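PDB 3KXW: saframycin Mx1 synthetase B from Legionella pneumophila subsp. pneumophila, which belongs to the ANL superfamily, carries an AMP-binding enzyme domain, and holds 5'-O-[(S)-(dodecanoyloxy)(hydroxy)phosphoryl]adenosine in a pocket. Local coordinates for residues L253-I256 with T257-A261; R302-T305 with M306-Y310; S12-D15 with V16-R20. All blocks are in the same frame, centred on the assembly; numbering follows the deposited sequence.

Contact 1 (L253-I256 with T257-A261)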
loop_
_atom_site.group_PDB
_atom_site.type_symbol
_atom_site.label_atom_id
_atom_site.label_comp_id
_atom_site.label_asym_id
_atom_site.label_seq_id
_atom_site.Cartn_x
_atom_site.Cartn_y
_atom_site.Cartn_z
ATOM N N LEU A 253 -2.185 6.888 -16.699
ATOM C CA LEU A 253 -3.274 7.699 -17.247
ATOM C C LEU A 253 -3.628 7.256 -18.669
ATOM O O LEU A 253 -4.795 7.289 -19.063
ATOM C CB LEU A 253 -2.929 9.192 -17.174
ATOM C CG LEU A 253 -2.382 9.659 -15.820
ATOM C CD1 LEU A 253 -2.103 11.162 -15.892
ATOM C CD2 LEU A 253 -3.333 9.362 -14.652
ATOM N N LYS A 254 -2.628 6.822 -19.432
ATOM C CA LYS A 254 -2.889 6.182 -20.732
ATOM C C LYS A 254 -3.767 4.933 -20.611
ATOM O O LYS A 254 -4.725 4.747 -21.385
ATOM C CB LYS A 254 -1.592 5.797 -21.439
ATOM C CG LYS A 254 -0.907 6.949 -22.131
ATOM C CD LYS A 254 0.206 6.397 -23.048
ATOM C CE LYS A 254 0.892 7.496 -23.853
ATOM N NZ LYS A 254 2.007 6.954 -24.703
ATOM N N HIS A 255 -3.453 4.067 -19.661
ATOM C CA HIS A 255 -4.288 2.871 -19.488
ATOM C C HIS A 255 -5.687 3.192 -18.989
ATOM O O HIS A 255 -6.647 2.558 -19.420
ATOM C CB HIS A 255 -3.612 1.831 -18.598
ATOM C CG HIS A 255 -2.432 1.197 -19.252
ATOM N ND1 HIS A 255 -1.307 0.803 -18.565
ATOM C CD2 HIS A 255 -2.196 0.921 -20.555
ATOM C CE1 HIS A 255 -0.436 0.285 -19.413
ATOM N NE2 HIS A 255 -0.952 0.341 -20.624
ATOM N N ILE A 256 -5.805 4.160 -18.083
ATOM C CA ILE A 256 -7.113 4.558 -17.602
ATOM C C ILE A 256 -7.923 4.996 -18.806
ATOM O O ILE A 256 -9.126 4.694 -18.922
ATOM C CB ILE A 256 -7.017 5.698 -16.553
ATOM C CG1 ILE A 256 -6.565 5.117 -15.187
ATOM C CG2 ILE A 256 -8.340 6.448 -16.441
ATOM C CD1 ILE A 256 -6.261 6.206 -14.097
ATOM N N THR A 257 -7.245 5.702 -19.708
ATOM C CA THR A 257 -7.865 6.218 -20.916
ATOM C C THR A 257 -8.323 5.075 -21.830
ATOM O O THR A 257 -9.491 5.023 -22.241
ATOM C CB THR A 257 -6.881 7.118 -21.698
ATOM O OG1 THR A 257 -6.609 8.314 -20.942
ATOM C CG2 THR A 257 -7.485 7.494 -23.069
ATOM N N LYS A 258 -7.386 4.188 -22.153
ATOM C CA LYS A 258 -7.623 3.080 -23.070
ATOM C C LYS A 258 -8.727 2.148 -22.586
ATOM O O LYS A 258 -9.602 1.783 -23.354
ATOM C CB LYS A 258 -6.344 2.283 -23.287
ATOM C CG LYS A 258 -6.467 1.147 -24.313
ATOM C CD LYS A 258 -5.115 0.481 -24.552
ATOM C CE LYS A 258 -5.250 -0.750 -25.433
ATOM N NZ LYS A 258 -3.907 -1.265 -25.806
ATOM N N TYR A 259 -8.697 1.809 -21.301
ATOM C CA TYR A 259 -9.585 0.791 -20.752
ATOM C C TYR A 259 -10.850 1.368 -20.124
ATOM O O TYR A 259 -11.661 0.631 -19.560
ATOM C CB TYR A 259 -8.808 -0.086 -19.750
ATOM C CG TYR A 259 -7.772 -0.948 -20.448
ATOM C CD1 TYR A 259 -8.131 -2.148 -21.045
ATOM C CD2 TYR A 259 -6.450 -0.542 -20.547
ATOM C CE1 TYR A 259 -7.191 -2.933 -21.706
ATOM C CE2 TYR A 259 -5.499 -1.322 -21.219
ATOM C CZ TYR A 259 -5.890 -2.514 -21.801
ATOM O OH TYR A 259 -4.965 -3.313 -22.454
ATOM N N LYS A 260 -11.012 2.685 -20.233
ATOM C CA LYS A 260 -12.120 3.388 -19.600
ATOM C C LYS A 260 -12.304 2.949 -18.161
ATOM O O LYS A 260 -13.406 2.634 -17.734
ATOM C CB LYS A 260 -13.416 3.204 -20.397
ATOM C CG LYS A 260 -13.455 4.096 -21.610
ATOM C CD LYS A 260 -14.429 3.602 -22.634
ATOM C CE LYS A 260 -14.404 4.525 -23.835
ATOM N NZ LYS A 260 -15.130 5.767 -23.474
ATOM N N ALA A 261 -11.217 2.949 -17.404
ATOM C CA ALA A 261 -11.315 2.615 -15.998
ATOM C C ALA A 261 -12.140 3.664 -15.278
ATOM O O ALA A 261 -12.089 4.868 -15.602
ATOM C CB ALA A 261 -9.889 2.494 -15.357
#

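Contact 2 (R302-T305 with M306-Y310)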
loop_
_atom_site.group_PDB
_atom_site.type_symbol
_atom_site.label_atom_id
_atom_site.label_comp_id
_atom_site.label_asym_id
_atom_site.label_seq_id
_atom_site.Cartn_x
_atom_site.Cartn_y
_atom_site.Cartn_z
ATOM N N ARG A 302 -3.227 15.194 0.950
ATOM C CA ARG A 302 -2.930 16.637 0.860
ATOM C C ARG A 302 -3.797 17.393 -0.148
ATOM O O ARG A 302 -3.886 17.008 -1.297
ATOM C CB ARG A 302 -1.450 16.873 0.518
ATOM C CG ARG A 302 -0.472 16.194 1.474
ATOM C CD ARG A 302 0.961 16.346 0.998
ATOM N NE ARG A 302 1.487 17.711 1.112
ATOM C CZ ARG A 302 1.590 18.588 0.111
ATOM N NH1 ARG A 302 1.156 18.287 -1.103
ATOM N NH2 ARG A 302 2.119 19.792 0.326
ATOM N N GLU A 303 -4.427 18.478 0.297
ATOM C CA GLU A 303 -5.158 19.359 -0.610
ATOM C C GLU A 303 -4.276 19.873 -1.745
ATOM O O GLU A 303 -4.675 19.846 -2.897
ATOM C CB GLU A 303 -5.757 20.552 0.139
ATOM C CG GLU A 303 -6.209 21.679 -0.801
ATOM C CD GLU A 303 -7.424 21.297 -1.632
ATOM O OE1 GLU A 303 -8.158 20.383 -1.211
ATOM O OE2 GLU A 303 -7.633 21.902 -2.712
ATOM N N GLU A 304 -3.064 20.316 -1.422
ATOM C CA GLU A 304 -2.190 20.870 -2.452
ATOM C C GLU A 304 -1.894 19.841 -3.568
ATOM O O GLU A 304 -1.913 20.177 -4.747
ATOM C CB GLU A 304 -0.897 21.439 -1.847
ATOM C CG GLU A 304 0.056 22.041 -2.888
ATOM C CD GLU A 304 1.318 22.665 -2.264
ATOM O OE1 GLU A 304 2.024 21.983 -1.486
ATOM O OE2 GLU A 304 1.611 23.843 -2.562
ATOM N N THR A 305 -1.614 18.601 -3.174
ATOM C CA THR A 305 -1.440 17.510 -4.125
ATOM C C THR A 305 -2.609 17.365 -5.066
ATOM O O THR A 305 -2.428 17.253 -6.275
ATOM C CB THR A 305 -1.251 16.165 -3.404
ATOM O OG1 THR A 305 -0.070 16.233 -2.605
ATOM C CG2 THR A 305 -1.131 15.019 -4.414
HETATM N N MSE A 306 -3.819 17.325 -4.522
HETATM C CA MSE A 306 -4.974 17.082 -5.374
HETATM C C MSE A 306 -5.287 18.274 -6.271
HETATM O O MSE A 306 -5.746 18.107 -7.404
HETATM C CB MSE A 306 -6.192 16.646 -4.558
HETATM C CG MSE A 306 -5.952 15.288 -3.945
HETATM SE SE MSE A 306 -7.392 14.552 -2.874
HETATM C CE MSE A 306 -7.192 15.722 -1.343
ATOM N N GLU A 307 -5.037 19.471 -5.762
ATOM C CA GLU A 307 -5.306 20.668 -6.545
ATOM C C GLU A 307 -4.310 20.735 -7.695
ATOM O O GLU A 307 -4.708 21.028 -8.809
ATOM C CB GLU A 307 -5.287 21.925 -5.669
ATOM C CG GLU A 307 -5.364 23.268 -6.411
ATOM C CD GLU A 307 -6.659 23.511 -7.183
ATOM O OE1 GLU A 307 -7.655 22.787 -7.007
ATOM O OE2 GLU A 307 -6.681 24.468 -7.985
ATOM N N HIS A 308 -3.031 20.442 -7.423
ATOM C CA HIS A 308 -2.002 20.376 -8.464
ATOM C C HIS A 308 -2.373 19.381 -9.539
ATOM O O HIS A 308 -2.219 19.657 -10.718
ATOM C CB HIS A 308 -0.646 19.947 -7.911
ATOM C CG HIS A 308 0.094 21.018 -7.177
ATOM N ND1 HIS A 308 1.365 20.830 -6.685
ATOM C CD2 HIS A 308 -0.258 22.283 -6.844
ATOM C CE1 HIS A 308 1.770 21.933 -6.079
ATOM N NE2 HIS A 308 0.802 22.829 -6.157
ATOM N N PHE A 309 -2.845 18.211 -9.122
ATOM C CA PHE A 309 -3.196 17.168 -10.072
ATOM C C PHE A 309 -4.409 17.580 -10.904
ATOM O O PHE A 309 -4.462 17.349 -12.114
ATOM C CB PHE A 309 -3.498 15.854 -9.341
ATOM C CG PHE A 309 -3.675 14.695 -10.269
ATOM C CD1 PHE A 309 -2.578 13.958 -10.678
ATOM C CD2 PHE A 309 -4.928 14.363 -10.750
ATOM C CE1 PHE A 309 -2.715 12.869 -11.554
ATOM C CE2 PHE A 309 -5.082 13.291 -11.638
ATOM C CZ PHE A 309 -3.976 12.537 -12.024
ATOM N N TYR A 310 -5.371 18.204 -10.242
ATOM C CA TYR A 310 -6.580 18.626 -10.932
ATOM C C TYR A 310 -6.246 19.658 -12.001
ATOM O O TYR A 310 -6.687 19.530 -13.138
ATOM C CB TYR A 310 -7.605 19.198 -9.954
ATOM C CG TYR A 310 -8.695 19.958 -10.671
ATOM C CD1 TYR A 310 -9.577 19.302 -11.525
ATOM C CD2 TYR A 310 -8.827 21.322 -10.518
ATOM C CE1 TYR A 310 -10.583 19.996 -12.201
ATOM C CE2 TYR A 310 -9.822 22.020 -11.191
ATOM C CZ TYR A 310 -10.695 21.359 -12.012
ATOM O OH TYR A 310 -11.668 22.083 -12.675
HETATM O O HOH W 1 0.864 25.201 -4.621
#

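Contact 3 (S12-D15 with V16-R20)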
loop_
_atom_site.group_PDB
_atom_site.type_symbol
_atom_site.label_atom_id
_atom_site.label_comp_id
_atom_site.label_asym_id
_atom_site.label_seq_id
_atom_site.Cartn_x
_atom_site.Cartn_y
_atom_site.Cartn_z
ATOM N N SER A 12 -17.257 -17.974 1.894
ATOM C CA SER A 12 -15.882 -17.595 1.636
ATOM C C SER A 12 -15.715 -17.093 0.211
ATOM O O SER A 12 -16.556 -17.342 -0.643
ATOM C CB SER A 12 -14.949 -18.776 1.860
ATOM O OG SER A 12 -15.094 -19.719 0.803
ATOM N N LEU A 13 -14.601 -16.407 -0.049
ATOM C CA LEU A 13 -14.303 -15.954 -1.397
ATOM C C LEU A 13 -14.159 -17.144 -2.336
ATOM O O LEU A 13 -14.426 -17.034 -3.533
ATOM C CB LEU A 13 -13.007 -15.134 -1.402
ATOM C CG LEU A 13 -12.651 -14.523 -2.756
ATOM C CD1 LEU A 13 -13.750 -13.570 -3.216
ATOM C CD2 LEU A 13 -11.281 -13.805 -2.648
ATOM N N VAL A 14 -13.724 -18.275 -1.795
ATOM C CA VAL A 14 -13.607 -19.499 -2.611
ATOM C C VAL A 14 -14.934 -19.808 -3.319
ATOM O O VAL A 14 -14.967 -20.056 -4.533
ATOM C CB VAL A 14 -13.166 -20.716 -1.782
ATOM C CG1 VAL A 14 -13.284 -22.026 -2.602
ATOM C CG2 VAL A 14 -11.717 -20.534 -1.290
ATOM N N ASP A 15 -16.022 -19.809 -2.558
ATOM C CA ASP A 15 -17.328 -20.152 -3.128
ATOM C C ASP A 15 -17.872 -19.073 -4.041
ATOM O O ASP A 15 -18.608 -19.365 -4.994
ATOM C CB ASP A 15 -18.328 -20.529 -2.033
ATOM C CG ASP A 15 -18.027 -21.886 -1.440
ATOM O OD1 ASP A 15 -17.398 -22.715 -2.150
ATOM O OD2 ASP A 15 -18.417 -22.121 -0.282
ATOM N N VAL A 16 -17.510 -17.821 -3.766
ATOM C CA VAL A 16 -17.883 -16.747 -4.673
ATOM C C VAL A 16 -17.250 -16.978 -6.045
ATOM O O VAL A 16 -17.922 -16.854 -7.082
ATOM C CB VAL A 16 -17.479 -15.357 -4.147
ATOM C CG1 VAL A 16 -17.746 -14.292 -5.233
ATOM C CG2 VAL A 16 -18.246 -15.038 -2.867
ATOM N N VAL A 17 -15.951 -17.289 -6.065
ATOM C CA VAL A 17 -15.264 -17.519 -7.337
ATOM C C VAL A 17 -15.836 -18.751 -8.048
ATOM O O VAL A 17 -16.078 -18.718 -9.253
ATOM C CB VAL A 17 -13.735 -17.673 -7.161
ATOM C CG1 VAL A 17 -13.080 -18.056 -8.484
ATOM C CG2 VAL A 17 -13.141 -16.371 -6.635
ATOM N N ARG A 18 -16.044 -19.826 -7.296
ATOM C CA ARG A 18 -16.630 -21.051 -7.867
ATOM C C ARG A 18 -17.969 -20.770 -8.549
ATOM O O ARG A 18 -18.221 -21.266 -9.644
ATOM C CB ARG A 18 -16.831 -22.140 -6.802
ATOM C CG ARG A 18 -15.533 -22.858 -6.369
ATOM C CD ARG A 18 -15.786 -23.977 -5.333
ATOM N NE ARG A 18 -16.752 -24.997 -5.798
ATOM C CZ ARG A 18 -18.004 -25.120 -5.350
ATOM N NH1 ARG A 18 -18.480 -24.295 -4.417
ATOM N NH2 ARG A 18 -18.800 -26.083 -5.825
ATOM N N LEU A 19 -18.822 -19.997 -7.883
ATOM C CA LEU A 19 -20.162 -19.714 -8.387
ATOM C C LEU A 19 -20.127 -18.783 -9.594
ATOM O O LEU A 19 -20.831 -18.998 -10.579
ATOM C CB LEU A 19 -21.045 -19.137 -7.289
ATOM C CG LEU A 19 -22.526 -19.017 -7.654
ATOM C CD1 LEU A 19 -23.094 -20.382 -8.023
ATOM C CD2 LEU A 19 -23.325 -18.412 -6.484
ATOM N N ARG A 20 -19.307 -17.746 -9.523
ATOM C CA ARG A 20 -19.125 -16.891 -10.687
ATOM C C ARG A 20 -18.648 -17.671 -11.910
ATOM O O ARG A 20 -19.063 -17.373 -13.025
ATOM C CB ARG A 20 -18.170 -15.746 -10.382
ATOM C CG ARG A 20 -18.821 -14.701 -9.475
ATOM C CD ARG A 20 -18.122 -13.354 -9.510
ATOM N NE ARG A 20 -18.773 -12.405 -8.615
ATOM C CZ ARG A 20 -19.888 -11.729 -8.871
ATOM N NH1 ARG A 20 -20.546 -11.867 -10.026
ATOM N NH2 ARG A 20 -20.359 -10.899 -7.950
#

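Contact 1 (L253-I256 with T257-A261)
Thr-257 reaches back one turn and grips the carbonyl of Leu-253 twice, with its backbone N at 3.0 Å and its hydroxyl OG1 at 2.8 Å from Leu-253 O. The two donors come from opposite faces of the carbonyl plane, and the hydroxyl can do this because OG1 stands beside its own backbone N (chi1 -67°), folded back along the helix. OG1 is also hydrogen-bonded to Asp-287 N, so a loop is fastened to the same hydroxyl. Regular helical bonds follow, from Lys-258 N to Lys-254 O and from Tyr-259 N to His-255 O.

The two ring side chains, His-255 and Tyr-259, lie side by side and point the same way; His-255 CD2 is 4.0 Å from Tyr-259 CE2. The carbonyl O of His-255 lies in the plane of the tyrosine ring, at its edge, 3.3 Å from Tyr-259 CD2, while Lys-258 CG sits over one face near the rim. Both side chains touch Leu-33 of strand 28-34, and the phenol OH is hydrogen-bonded to Glu-38.

The apolar contact is Ile-256 CG1 with the methyl CB of Ala-261 at 4.2 Å, and Ile-256 also leans on Trp-291.

At the C-terminal end Lys-260 takes a positive phi of 46° and turns the chain back, which brings Ala-261 N to Ile-256 O at 3.1 Å, in the carbonyl plane and on a lone pair. With the weak bond from Lys-260 N to Thr-257 O, this makes a Schellman motif that ends helix 250-259 ahead of strand 263-266.

Contact 2 (R302-T305 with M306-Y310)
Glu-304 and His-308, one turn apart, run side by side in the same direction, and the glutamate's methylene lies over the imidazole. Its chain is fully extended (chi1 -180°, chi2 177°), which places CG 3.8 Å from the centroid of the His-308 ring, a CH-pi contact over the face. The carbonyl O of Glu-304 lies over a ring face too, nearer the rim, and accepts the backbone N of His-308 at 2.9 Å. Carboxylate and imidazole planes stand 40° apart; a water joins them, donating to Glu-304 OE2 at 2.6 Å and hydrogen-bonded to His-308 NE2 at 2.8 Å in the ring plane.

Glu-303 and Glu-307 also lie side by side and point the same way, both bent at chi2, with Glu-303 OE2 4.4 Å from Glu-307 OE1. Lys-320 makes a salt bridge to each, and Tyr-345 binds the other oxygen of Glu-303.

At the N-cap, Arg-302 spreads its guanidinium so that two partners lie in its plane: NH1 donates to Thr-305 OG1 at 2.8 Å, and NH2 to Glu-304 OE1, on the anti lone pair, at 2.8 Å. Its NE makes a salt bridge to Glu-499, while Asp-272 and Asn-268 share the Thr-305 hydroxyl.

Three glutamates gather on the first two turns, yet Arg-302 and Lys-320 probably offset much of their charge, and the nearby N-terminal helix end would be expected to stabilise the carboxylates.

Contact 3 (S12-D15 with V16-R20)
In Asp-15 the carboxylate is held beside the backbone N (chi1 -73°), and in Arg-18, three residues on, CG takes the same position (chi1 -76°) before the chain bends at chi3 (56°); the two side chains then run alongside each other. Arg-18 NH1 donates to Asp-15 OD1 at 3.0 Å in a salt bridge. It is not a flat, paired one: the nitrogen meets OD1 from above the carboxylate plane, while OD1 lies at the guanidinium edge, tilted somewhat from its plane. The aliphatic part of the arginine joins in, with CG 3.4 Å from Val-14 O and CD 4.2 Å from Val-14 CG1.

Leu-13 packs on the two valines of the following turn, its CD1 at 4.2 Å from Val-16 CB and its CG at 4.3 Å from Val-17 CG2. Along the backbone, Val-17 N, Arg-18 N and Leu-19 N each bond to the carbonyl four residues back. At the start, Ser-12 is the N-cap: its OG accepts weakly from Asp-15 N at 3.5 Å, and its carbonyl takes a weak bond from Val-16 N.

Helix 13-23 packs against helices 76-87 and 220-233. Val-14, Val-17 and Arg-18 lie against Tyr-87 of the former, whereas Leu-13 touches Leu-228 and Tyr-232, and Val-17 touches Ile-231, of the latter; Leu-19 touches Glu-6 and Tyr-7 of the short helix 5-8.

From the N terminus the chain meets contact 3 first, in helix 13-23, then contact 1 at the end of helix 250-259, and last contact 2 at the start of helix 303-313. Each is local to a single helix, so none closes a long loop; they follow in series, neither nesting nor crossing. Contact 3 is remote, its nearest atoms about 18 Å from contact 1 and about 29 Å from contact 2. Contacts 1 and 2 do meet, Leu-253 CD2 lying 4.2 Å from Phe-309 CZ. Contact 1 leads into strand 263-266, and contact 2 lies on the crossover helix between strands 293-296 and 323-328 of the same sheet.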